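Local structure of multi-copper Oxidase CueO (Ochrobactrum, 6EVG) at residues 239-244 / 272-277. The protein is a laccase-like multi-copper oxidase that oxidises lignin model compounds and lignosulfonate, probably passing the electrons to dioxygen through its copper centres. Numbering follows the deposited sequence.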
loop_
_atom_site.group_PDB
_atom_site.type_symbol
_atom_site.label_atom_id
_atom_site.label_comp_id
_atom_site.label_asym_id
_atom_site.label_seq_id
_atom_site.Cartn_x
_atom_site.Cartn_y
_atom_site.Cartn_z
ATOM N N ASP A 239 -2.393 -2.149 25.436
ATOM C CA ASP A 239 -1.630 -2.786 26.500
ATOM C C ASP A 239 -0.224 -3.137 26.065
ATOM O O ASP A 239 0.476 -3.907 26.768
ATOM C CB ASP A 239 -2.369 -3.987 27.056
ATOM C CG ASP A 239 -2.548 -5.077 26.087
ATOM O OD1 ASP A 239 -2.040 -5.066 24.931
ATOM O OD2 ASP A 239 -3.298 -6.017 26.498
ATOM N N ASN A 240 0.251 -2.584 24.953
ATOM C CA ASN A 240 1.615 -2.764 24.525
ATOM C C ASN A 240 2.036 -4.151 24.199
ATOM O O ASN A 240 3.223 -4.430 24.091
ATOM C CB ASN A 240 2.623 -2.100 25.497
ATOM C CG ASN A 240 2.354 -0.622 25.649
ATOM O OD1 ASN A 240 2.340 0.140 24.659
ATOM N ND2 ASN A 240 2.155 -0.204 26.888
ATOM N N ARG A 241 1.085 -5.057 23.951
ATOM C CA ARG A 241 1.491 -6.419 23.599
ATOM C C ARG A 241 2.204 -6.420 22.270
ATOM O O ARG A 241 1.952 -5.607 21.378
ATOM C CB ARG A 241 0.301 -7.372 23.655
ATOM C CG ARG A 241 -0.710 -7.181 22.550
ATOM C CD ARG A 241 -1.880 -8.151 22.672
ATOM N NE ARG A 241 -2.719 -7.771 23.800
ATOM C CZ ARG A 241 -3.765 -8.452 24.153
ATOM N NH1 ARG A 241 -4.092 -9.555 23.472
ATOM N NH2 ARG A 241 -4.513 -7.986 25.115
ATOM N N PRO A 242 3.128 -7.358 22.091
ATOM C CA PRO A 242 3.962 -7.326 20.889
ATOM C C PRO A 242 3.172 -7.634 19.618
ATOM O O PRO A 242 2.241 -8.459 19.617
ATOM C CB PRO A 242 5.011 -8.426 21.151
ATOM C CG PRO A 242 4.566 -9.142 22.277
ATOM C CD PRO A 242 3.581 -8.386 23.045
ATOM N N LEU A 243 3.594 -6.980 18.561
ATOM C CA LEU A 243 3.185 -7.253 17.193
ATOM C C LEU A 243 4.316 -8.036 16.555
ATOM O O LEU A 243 5.400 -7.450 16.325
ATOM C CB LEU A 243 2.845 -6.000 16.424
ATOM C CG LEU A 243 1.932 -4.945 17.111
ATOM C CD1 LEU A 243 1.875 -3.719 16.221
ATOM C CD2 LEU A 243 0.688 -5.474 17.716
ATOM N N LEU A 244 4.128 -9.324 16.292
ATOM C CA LEU A 244 5.193 -10.122 15.719
ATOM C C LEU A 244 5.155 -9.953 14.183
ATOM O O LEU A 244 4.261 -10.480 13.530
ATOM C CB LEU A 244 5.076 -11.591 16.105
ATOM C CG LEU A 244 6.163 -12.503 15.496
ATOM C CD1 LEU A 244 7.540 -12.158 16.054
ATOM C CD2 LEU A 244 5.821 -13.929 15.780
ATOM N N VAL A 272 1.306 -9.117 10.693
ATOM C CA VAL A 272 1.741 -9.269 12.081
ATOM C C VAL A 272 0.904 -10.320 12.761
ATOM O O VAL A 272 -0.260 -10.567 12.441
ATOM C CB VAL A 272 1.645 -7.946 12.823
ATOM C CG1 VAL A 272 2.489 -6.879 12.145
ATOM C CG2 VAL A 272 0.240 -7.495 13.089
ATOM N N LEU A 273 1.522 -10.985 13.739
ATOM C CA LEU A 273 0.792 -11.919 14.614
ATOM C C LEU A 273 0.669 -11.288 15.985
ATOM O O LEU A 273 1.649 -10.807 16.546
ATOM C CB LEU A 273 1.525 -13.255 14.709
ATOM C CG LEU A 273 1.835 -13.989 13.440
ATOM C CD1 LEU A 273 2.436 -15.345 13.660
ATOM C CD2 LEU A 273 0.754 -14.090 12.467
ATOM N N VAL A 274 -0.538 -11.395 16.541
ATOM C CA VAL A 274 -0.856 -10.882 17.862
ATOM C C VAL A 274 -1.474 -12.027 18.655
ATOM O O VAL A 274 -2.331 -12.727 18.168
ATOM C CB VAL A 274 -1.809 -9.662 17.793
ATOM C CG1 VAL A 274 -2.217 -9.206 19.197
ATOM C CG2 VAL A 274 -1.188 -8.537 17.004
ATOM N N ASP A 275 -0.999 -12.209 19.899
ATOM C CA ASP A 275 -1.514 -13.266 20.771
ATOM C C ASP A 275 -2.663 -12.739 21.589
ATOM O O ASP A 275 -2.470 -11.893 22.460
ATOM C CB ASP A 275 -0.387 -13.791 21.664
ATOM C CG ASP A 275 -0.774 -15.063 22.412
ATOM O OD1 ASP A 275 -1.906 -15.494 22.357
ATOM O OD2 ASP A 275 0.171 -15.623 23.004
ATOM N N PHE A 276 -3.871 -13.276 21.352
ATOM C CA PHE A 276 -5.088 -12.917 22.093
ATOM C C PHE A 276 -5.449 -13.951 23.157
ATOM O O PHE A 276 -6.536 -13.900 23.737
ATOM C CB PHE A 276 -6.235 -12.624 21.117
ATOM C CG PHE A 276 -6.052 -11.355 20.317
ATOM C CD1 PHE A 276 -6.334 -10.104 20.850
ATOM C CD2 PHE A 276 -5.650 -11.410 19.022
ATOM C CE1 PHE A 276 -6.194 -8.957 20.056
ATOM C CE2 PHE A 276 -5.546 -10.264 18.239
ATOM C CZ PHE A 276 -5.767 -9.048 18.753
ATOM N N SER A 277 -4.518 -14.856 23.441
ATOM C CA SER A 277 -4.848 -15.986 24.284
ATOM C C SER A 277 -5.167 -15.659 25.694
ATOM O O SER A 277 -5.896 -16.435 26.362
ATOM C CB SER A 277 -3.786 -17.078 24.272
ATOM O OG SER A 277 -2.589 -16.659 24.852
HETATM O O HOH W 1 -6.462 -10.695 24.225
HETATM O O HOH W 2 1.057 -10.434 20.981
#
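Leu-244 and Leu-273 form an antiparallel hydrogen-bonded pair, with Leu-244 N 2.9 Å from Leu-273 O and Leu-273 N 2.8 Å from Leu-244 O. Toward Pro-242 and Asp-275 the backbones diverge, CA atoms being 4.9 Å apart at Leu-244 and Leu-273 but 5.5 Å at Leu-243 and Val-274; a water donates to Pro-242 O and accepts from Asp-275 N, replacing the next direct link. Among the side chains, Leu-243 CD2 lies alongside Val-274 CG2 at 3.7 Å. Arg-241 crosses Val-274 at about a right angle, its CD 3.6 Å from Val-274 CG1, which also lies over one face of the Phe-276 ring, toward its rim. Arg-241 bends at chi3 (72°) and grips Asp-239 side-on: Arg-241 NE reaches Asp-239 OD1 and Arg-241 NH2 reaches Asp-239 OD2 (2.7 Å), both nearly in the guanidinium plane and on syn lone pairs. Arg-241 NH1 is left for the other segment, making a weak bond (126°) to Asp-275 O and a water link to Phe-276 O. Putting a leucine at Arg-241 would probably leave the Asp-239 carboxylate without its charged mate and Asp-275 O without this donor. Where the loop leading into strand 243-248 diverges from the end of strand 269-275 in this cupredoxin-type sheet, two waters and one weak bond from an arginine held by Asp-239 thus extend the polar connection that backbone pairing begins.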